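Local coordinates for multi-copper Oxidase CueO (Ochrobactrum, PDB 6EVG), which probably oxidises phenolic, lignin-derived substrates and passes their electrons through protein-bound copper to dioxygen, as a laccase-like multicopper oxidase, at residues 136-141 with 491-496; 399-404 with 498-503. One frame throughout, in Å; residues are numbered along the deposited sequence.

Contact 1. Residues 136-141 with 491-496; sequences GNTARQ and HVLEHE. With CU (copper (II) ion), chain B.
Thr138 and Ala139, at the start of helix 138-144, pack against Leu493, Glu494 and Glu496 of the short helix 493-497. This is a buried helix-to-helix contact joining the first multicopper oxidase region of the chain to the last, beside a copper site. Its apolar centre is the methyl of Ala139, set against Leu493 CB at 3.6 Å. The leucine's CD2 branch reaches the Thr138 methyl CG2, the two side chains crossing at about a right angle. Glu494 starts out pointing away from Ala139, but a bend at chi2 (67°) swings its carboxylate back until OE2 lies 3.4 Å from Ala139 CB. That group is held by Tyr187, Asn229 and the backbone N of Phe198. Glu496 reaches across in an extended chain, CG anti to the backbone N (chi1 -180°), and brings OE2 to 3.1 Å from Thr138 OG1, with Thr138 CG2 also close by. The same hydroxyl is hydrogen-bonded to the backbone N of Leu134. Shortening Glu496 to an alanine would probably leave Thr138 OG1 without this carboxylate and open a gap beside its CB and CG2. One water bridges the backbones, accepting from Gly136 N at 3.0 Å and donating to Glu496 O at 3.1 Å. On the far side of helix 493-497, His495 ND1 binds copper at 2.0 Å together with His434 and Cys490, while Val492 CG1 sits over the centre of the imidazole, 3.7 Å above its plane. Helix 191-196 supplies Met195 O to His495 NE2, strand 434-438 meets His491 and Val492 through Pro435, and Asp497, ending helix 493-497, accepts the Thr138 N-H, tying that end to the first turn of helix 138-144.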
ATOM      1  N   GLY A 136       7.580  16.125   3.606  1.00 10.71           N
ATOM      2  CA  GLY A 136       8.835  16.237   2.895  1.00 11.66           C
ATOM      3  C   GLY A 136       9.853  15.131   3.043  1.00 11.46           C
ATOM      4  O   GLY A 136      10.831  15.085   2.289  1.00 14.91           O
ATOM      5  N   ASN A 137       9.625  14.189   3.958  1.00 11.82           N
ATOM      6  CA  ASN A 137      10.564  13.138   4.354  1.00 13.38           C
ATOM      7  C   ASN A 137      10.028  11.711   4.213  1.00 11.35           C
ATOM      8  O   ASN A 137      10.649  10.768   4.692  1.00 13.06           O
ATOM      9  CB  ASN A 137      11.060  13.360   5.830  1.00 15.05           C
ATOM     10  CG  ASN A 137      11.978  14.474   5.931  1.00 17.99           C
ATOM     11  OD1 ASN A 137      13.172  14.312   5.712  1.00 19.97           O
ATOM     12  ND2 ASN A 137      11.461  15.661   6.181  1.00 22.76           N
ATOM     13  N   THR A 138       8.861  11.593   3.605  1.00 10.72           N
ATOM     14  CA  THR A 138       8.255  10.275   3.518  1.00 10.37           C
ATOM     15  C   THR A 138       9.033   9.331   2.618  1.00  9.28           C
ATOM     16  O   THR A 138       9.206   8.157   2.942  1.00  9.54           O
ATOM     17  CB  THR A 138       6.815  10.411   2.995  1.00 11.38           C
ATOM     18  OG1 THR A 138       6.039  11.226   3.841  1.00 15.14           O
ATOM     19  CG2 THR A 138       6.079   9.032   2.863  1.00 13.92           C
ATOM     20  N   ALA A 139       9.471   9.818   1.495  1.00  9.44           N
ATOM     21  CA  ALA A 139      10.137   8.960   0.506  1.00  8.96           C
ATOM     22  C   ALA A 139      11.390   8.315   1.048  1.00  8.99           C
ATOM     23  O   ALA A 139      11.642   7.126   0.783  1.00  9.13           O
ATOM     24  CB  ALA A 139      10.458   9.731  -0.756  1.00  9.69           C
ATOM     25  N   ARG A 140      12.191   9.086   1.759  1.00  8.93           N
ATOM     26  CA  ARG A 140      13.425   8.562   2.293  1.00  8.74           C
ATOM     27  C   ARG A 140      13.169   7.511   3.359  1.00  8.39           C
ATOM     28  O   ARG A 140      13.804   6.439   3.375  1.00  9.26           O
ATOM     29  CB  ARG A 140      14.269   9.699   2.863  1.00  9.67           C
ATOM     30  CG  ARG A 140      15.568   9.258   3.464  1.00 10.55           C
ATOM     31  CD  ARG A 140      16.447  10.452   3.874  1.00 11.68           C
ATOM     32  NE  ARG A 140      15.739  11.368   4.758  1.00 12.98           N
ATOM     33  CZ  ARG A 140      15.459  11.114   6.058  1.00 12.11           C
ATOM     34  NH1 ARG A 140      15.975  10.062   6.683  1.00 11.87           N
ATOM     35  NH2 ARG A 140      14.729  11.937   6.734  1.00 14.64           N
ATOM     36  N   GLN A 141      12.295   7.823   4.319  1.00  8.52           N
ATOM     37  CA  GLN A 141      12.070   6.845   5.416  1.00  8.68           C
ATOM     38  C   GLN A 141      11.414   5.580   4.888  1.00  8.26           C
ATOM     39  O   GLN A 141      11.734   4.468   5.361  1.00  9.11           O
ATOM     40  CB  GLN A 141      11.262   7.499   6.505  1.00  8.82           C
ATOM     41  CG  GLN A 141      12.047   8.525   7.314  1.00 10.18           C
ATOM     42  CD  GLN A 141      11.502   8.760   8.703  1.00  9.55           C
ATOM     43  OE1 GLN A 141      10.611   8.045   9.171  1.00 11.38           O
ATOM     44  NE2 GLN A 141      12.022   9.770   9.394  1.00 11.28           N
ATOM     45  N   HIS A 491       0.532   8.754  -4.107  1.00  8.13           N
ATOM     46  CA  HIS A 491       1.370   7.778  -3.444  1.00  8.40           C
ATOM     47  C   HIS A 491       2.708   7.483  -4.153  1.00  8.68           C
ATOM     48  O   HIS A 491       3.422   6.590  -3.703  1.00  9.70           O
ATOM     49  CB  HIS A 491       0.584   6.480  -3.106  1.00  9.16           C
ATOM     50  CG  HIS A 491       0.911   5.873  -1.778  1.00  9.33           C
ATOM     51  ND1 HIS A 491       2.081   5.243  -1.467  1.00 10.91           N
ATOM     52  CD2 HIS A 491       0.172   5.880  -0.628  1.00 11.16           C
ATOM     53  CE1 HIS A 491       2.041   4.886  -0.155  1.00 11.89           C
ATOM     54  NE2 HIS A 491       0.881   5.244   0.360  1.00 12.96           N
ATOM     55  N   VAL A 492       3.048   8.278  -5.197  1.00  8.05           N
ATOM     56  CA  VAL A 492       4.434   8.385  -5.621  1.00  8.55           C
ATOM     57  C   VAL A 492       5.103   9.277  -4.585  1.00  8.68           C
ATOM     58  O   VAL A 492       4.754  10.429  -4.455  1.00  9.35           O
ATOM     59  CB  VAL A 492       4.554   8.958  -7.063  1.00  9.37           C
ATOM     60  CG1 VAL A 492       5.982   9.299  -7.394  1.00  9.82           C
ATOM     61  CG2 VAL A 492       4.027   7.950  -8.046  1.00 10.50           C
ATOM     62  N   LEU A 493       5.996   8.693  -3.806  1.00  8.28           N
ATOM     63  CA  LEU A 493       6.410   9.379  -2.580  1.00  8.69           C
ATOM     64  C   LEU A 493       7.163  10.665  -2.879  1.00  9.06           C
ATOM     65  O   LEU A 493       7.074  11.645  -2.094  1.00  9.90           O
ATOM     66  CB  LEU A 493       7.224   8.439  -1.708  1.00 10.20           C
ATOM     67  CG  LEU A 493       6.484   7.167  -1.292  1.00 10.00           C
ATOM     68  CD1 LEU A 493       7.365   6.370  -0.339  1.00 10.79           C
ATOM     69  CD2 LEU A 493       5.151   7.492  -0.643  1.00 10.62           C
ATOM     70  N   GLU A 494       7.908  10.720  -3.979  1.00  8.59           N
ATOM     71  CA  GLU A 494       8.549  11.965  -4.392  1.00  8.98           C
ATOM     72  C   GLU A 494       7.523  13.071  -4.645  1.00  9.56           C
ATOM     73  O   GLU A 494       7.740  14.246  -4.273  1.00 10.53           O
ATOM     74  CB  GLU A 494       9.389  11.731  -5.638  1.00  9.60           C
ATOM     75  CG  GLU A 494      10.627  10.912  -5.387  1.00  9.65           C
ATOM     76  CD  GLU A 494      10.382   9.465  -4.988  1.00  8.79           C
ATOM     77  OE1 GLU A 494       9.534   8.808  -5.653  1.00  9.68           O
ATOM     78  OE2 GLU A 494      11.069   8.993  -4.055  1.00  9.26           O
ATOM     79  N   HIS A 495       6.397  12.714  -5.255  1.00  9.13           N
ATOM     80  CA  HIS A 495       5.351  13.706  -5.606  1.00  9.54           C
ATOM     81  C   HIS A 495       4.726  14.222  -4.314  1.00  9.37           C
ATOM     82  O   HIS A 495       4.502  15.430  -4.176  1.00  9.85           O
ATOM     83  CB  HIS A 495       4.302  13.096  -6.515  1.00 10.04           C
ATOM     84  CG  HIS A 495       4.808  12.795  -7.872  1.00 10.31           C
ATOM     85  ND1 HIS A 495       3.968  12.143  -8.762  1.00 12.14           N
ATOM     86  CD2 HIS A 495       5.987  13.057  -8.491  1.00 11.15           C
ATOM     87  CE1 HIS A 495       4.657  12.075  -9.897  1.00 12.01           C
ATOM     88  NE2 HIS A 495       5.876  12.588  -9.755  1.00 12.82           N
ATOM     89  N   GLU A 496       4.376  13.320  -3.399  1.00  9.63           N
ATOM     90  CA  GLU A 496       3.836  13.743  -2.110  1.00 10.94           C
ATOM     91  C   GLU A 496       4.837  14.710  -1.391  1.00  9.77           C
ATOM     92  O   GLU A 496       4.438  15.733  -0.859  1.00 11.11           O
ATOM     93  CB  GLU A 496       3.647  12.462  -1.284  1.00 15.24           C
ATOM     94  CG  GLU A 496       3.096  12.626   0.073  1.00 16.99           C
ATOM     95  CD  GLU A 496       3.243  11.310   0.853  1.00 19.63           C
ATOM     96  OE1 GLU A 496       2.937  10.250   0.362  1.00 19.69           O
ATOM     97  OE2 GLU A 496       3.714  11.453   1.863  1.00 19.76           O
TER
HETATM   98 CU    CU B 601       2.085  11.517  -8.511  1.00 12.62          CU
HETATM   99  O   HOH W   1       5.080  16.504   2.053  1.00 19.81           O

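Contact 2. Residues 399-404 with 498-503; sequences VEMAIA and VGMMAQ
The flat peptide carbonyl of Val498 receives Met401 N over its face: the donor stands 46° out of the carbonyl plane, 3.0 Å from Val498 O. Glu400 CA sends a C-H to the same oxygen. Further along, the carbonyl of Ala402 lies against the Met500 side chain, which touches Ala402 O with CG and CE. Met401 O and Gly499 O, both acceptors, approach to 3.2 Å, and a side chain on Gly499 would collide with Met401 O. Gly499, at positive phi, ends helix 493-497 in a Schellman motif; an inverse gamma turn centred on Met500 then leads into strand 501-506. The two segments run in nearly the same direction, 11° apart, yet share a single direct hydrogen bond. Water 2 makes up part of the rest, accepting from Ile403 N and donating to Met501 O at 2.8 Å.

Side chains fill the remainder. Met401, extended beyond CG, lays its CG 3.7 Å from Val498 CG2, while Val399 CG1 meets the other valine branch. Met500 bends at chi3 (-82°), which turns its CE to 3.8 Å from Met401 SD. Ile403 CG2 packs over the backbone of Met501 and reaches Ala502 CB at 3.7 Å, and Ala404 CB closes the row on the same methyl. Chemically this is a largely apolar, thioether-rich seam. The Met500 side chain comes within about 3 Å of copper, consistent with the weak axial position of a type 1 site; Met401 and Ala402 pack against this side chain and so probably restrict where its thioether can lie next to the metal.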
ATOM      1  N   VAL A 399      11.363  22.144  -6.353  1.00 15.23           N
ATOM      2  CA  VAL A 399      10.328  21.483  -7.117  1.00 14.58           C
ATOM      3  C   VAL A 399       9.035  21.561  -6.333  1.00 14.08           C
ATOM      4  O   VAL A 399       9.025  21.307  -5.106  1.00 15.54           O
ATOM      5  CB  VAL A 399      10.729  19.985  -7.328  1.00 14.91           C
ATOM      6  CG1 VAL A 399       9.609  19.198  -7.944  1.00 16.86           C
ATOM      7  CG2 VAL A 399      12.030  19.866  -8.114  1.00 15.91           C
ATOM      8  N   GLU A 400       7.925  21.835  -6.994  1.00 14.78           N
ATOM      9  CA  GLU A 400       6.616  21.887  -6.374  1.00 15.08           C
ATOM     10  C   GLU A 400       5.592  21.222  -7.259  1.00 13.52           C
ATOM     11  O   GLU A 400       5.642  21.362  -8.492  1.00 16.33           O
ATOM     12  CB  GLU A 400       6.174  23.322  -6.042  1.00 17.62           C
ATOM     13  CG  GLU A 400       7.116  24.144  -5.132  1.00 20.46           C
ATOM     14  CD  GLU A 400       6.626  25.578  -4.895  1.00 32.20           C
ATOM     15  OE1 GLU A 400       5.681  26.043  -5.543  1.00 37.11           O
ATOM     16  OE2 GLU A 400       7.250  26.296  -4.117  1.00 36.88           O
ATOM     17  N   MET A 401       4.621  20.553  -6.658  1.00 12.22           N
ATOM     18  CA  MET A 401       3.471  19.972  -7.340  1.00 11.38           C
ATOM     19  C   MET A 401       2.254  20.207  -6.468  1.00 10.89           C
ATOM     20  O   MET A 401       2.352  20.675  -5.300  1.00 11.94           O
ATOM     21  CB  MET A 401       3.708  18.471  -7.576  1.00 11.46           C
ATOM     22  CG  MET A 401       4.830  18.203  -8.485  1.00 12.52           C
ATOM     23  SD  MET A 401       4.993  16.430  -8.820  1.00 12.50           S
ATOM     24  CE  MET A 401       6.451  16.436  -9.763  1.00 14.66           C
ATOM     25  N   ALA A 402       1.096  19.849  -6.953  1.00 10.78           N
ATOM     26  CA  ALA A 402      -0.154  20.070  -6.232  1.00 10.64           C
ATOM     27  C   ALA A 402      -1.175  19.034  -6.607  1.00 10.40           C
ATOM     28  O   ALA A 402      -1.197  18.512  -7.740  1.00 13.27           O
ATOM     29  CB  ALA A 402      -0.743  21.457  -6.519  1.00 12.46           C
ATOM     30  N   ILE A 403      -2.073  18.734  -5.679  1.00  9.81           N
ATOM     31  CA  ILE A 403      -3.298  17.999  -5.920  1.00  9.96           C
ATOM     32  C   ILE A 403      -4.567  18.850  -5.762  1.00 10.48           C
ATOM     33  O   ILE A 403      -5.580  18.618  -6.427  1.00 11.06           O
ATOM     34  CB  ILE A 403      -3.392  16.673  -5.091  1.00 10.35           C
ATOM     35  CG1 ILE A 403      -4.463  15.716  -5.629  1.00 12.03           C
ATOM     36  CG2 ILE A 403      -3.572  16.915  -3.612  1.00  9.89           C
ATOM     37  CD1 ILE A 403      -4.364  14.329  -5.017  1.00 14.05           C
ATOM     38  N   ALA A 404      -4.511  19.830  -4.853  1.00 10.65           N
ATOM     39  CA  ALA A 404      -5.645  20.709  -4.569  1.00 11.40           C
ATOM     40  C   ALA A 404      -5.395  22.146  -4.972  1.00 13.00           C
ATOM     41  O   ALA A 404      -5.646  23.101  -4.193  1.00 15.98           O
ATOM     42  CB  ALA A 404      -6.068  20.599  -3.125  1.00 13.13           C
ATOM     43  N   VAL A 498       7.051  16.731  -2.593  1.00  9.81           N
ATOM     44  CA  VAL A 498       7.151  18.048  -3.204  1.00 10.56           C
ATOM     45  C   VAL A 498       5.805  18.744  -3.288  1.00  9.81           C
ATOM     46  O   VAL A 498       5.701  19.843  -3.909  1.00 11.47           O
ATOM     47  CB  VAL A 498       7.873  18.001  -4.563  1.00 11.15           C
ATOM     48  CG1 VAL A 498       9.274  17.519  -4.442  1.00 12.33           C
ATOM     49  CG2 VAL A 498       7.061  17.230  -5.641  1.00 11.35           C
ATOM     50  N   GLY A 499       4.768  18.242  -2.621  1.00 10.79           N
ATOM     51  CA  GLY A 499       3.535  18.985  -2.463  1.00 10.65           C
ATOM     52  C   GLY A 499       2.242  18.436  -3.004  1.00  9.74           C
ATOM     53  O   GLY A 499       1.201  19.069  -2.830  1.00  9.71           O
ATOM     54  N   MET A 500       2.282  17.243  -3.648  1.00  9.67           N
ATOM     55  CA  MET A 500       1.067  16.675  -4.218  1.00  9.52           C
ATOM     56  C   MET A 500       0.239  15.958  -3.140  1.00  9.26           C
ATOM     57  O   MET A 500       0.086  14.725  -3.087  1.00 10.13           O
ATOM     58  CB  MET A 500       1.473  15.720  -5.339  1.00 10.73           C
ATOM     59  CG  MET A 500       0.357  15.318  -6.212  1.00 11.51           C
ATOM     60  SD  MET A 500       0.813  14.487  -7.783  1.00 12.73           S
ATOM     61  CE  MET A 500       1.206  15.753  -8.890  1.00 12.75           C
ATOM     62  N   MET A 501      -0.266  16.810  -2.231  1.00  8.82           N
ATOM     63  CA  MET A 501      -0.963  16.394  -1.033  1.00  8.87           C
ATOM     64  C   MET A 501      -1.840  17.509  -0.544  1.00  8.63           C
ATOM     65  O   MET A 501      -1.567  18.689  -0.776  1.00  9.56           O
ATOM     66  CB  MET A 501       0.085  15.982   0.058  1.00  9.98           C
ATOM     67  CG  MET A 501      -0.519  15.501   1.353  1.00  9.61           C
ATOM     68  SD  MET A 501       0.531  14.338   2.275  1.00 10.93           S
ATOM     69  CE  MET A 501       1.902  15.391   2.684  1.00 14.78           C
ATOM     70  N   ALA A 502      -2.912  17.129   0.142  1.00  8.98           N
ATOM     71  CA  ALA A 502      -3.923  18.057   0.656  1.00  9.16           C
ATOM     72  C   ALA A 502      -4.539  17.447   1.901  1.00  8.98           C
ATOM     73  O   ALA A 502      -4.308  16.286   2.245  1.00  9.47           O
ATOM     74  CB  ALA A 502      -4.984  18.290  -0.432  1.00 10.26           C
ATOM     75  N   GLN A 503      -5.315  18.258   2.621  1.00  9.92           N
ATOM     76  CA  GLN A 503      -5.842  17.901   3.932  1.00 10.96           C
ATOM     77  C   GLN A 503      -7.337  18.136   4.037  1.00  9.74           C
ATOM     78  O   GLN A 503      -7.872  19.099   3.425  1.00 10.71           O
ATOM     79  CB  GLN A 503      -5.177  18.886   5.040  1.00 14.14           C
ATOM     80  CG  GLN A 503      -3.728  18.836   5.021  1.00 15.06           C
ATOM     81  CD  GLN A 503      -3.134  19.397   6.250  1.00 13.54           C
ATOM     82  OE1 GLN A 503      -2.419  18.660   6.907  1.00 17.20           O
ATOM     83  NE2 GLN A 503      -3.277  20.733   6.486  1.00 13.33           N
TER
HETATM   84  O   HOH W   2      -2.151  20.166  -3.119  1.00 10.90           O

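In the fold
Contacts 1 and 2 lie 11 Å apart, centre to centre, next to one copper site; helix 493-497 and strand 501-506 follow each other in the chain, joined by a short turn. The join is a probable hydrogen bond from Met500 N to His495 O at 2.9 Å. Side chains meet as well: Met401 SD lies 3.5 Å from His495 CD2, and Met501 SD is 3.8 Å from Glu496 CG. One of the two histidine ligands, His495, belongs to contact 1, and Met500, close to the same copper, to contact 2, while Cys490 and His434 also bind the metal. Contact 1 ties this copper region to helix 138-144; contact 2 backs it with the loop preceding strand 415-417.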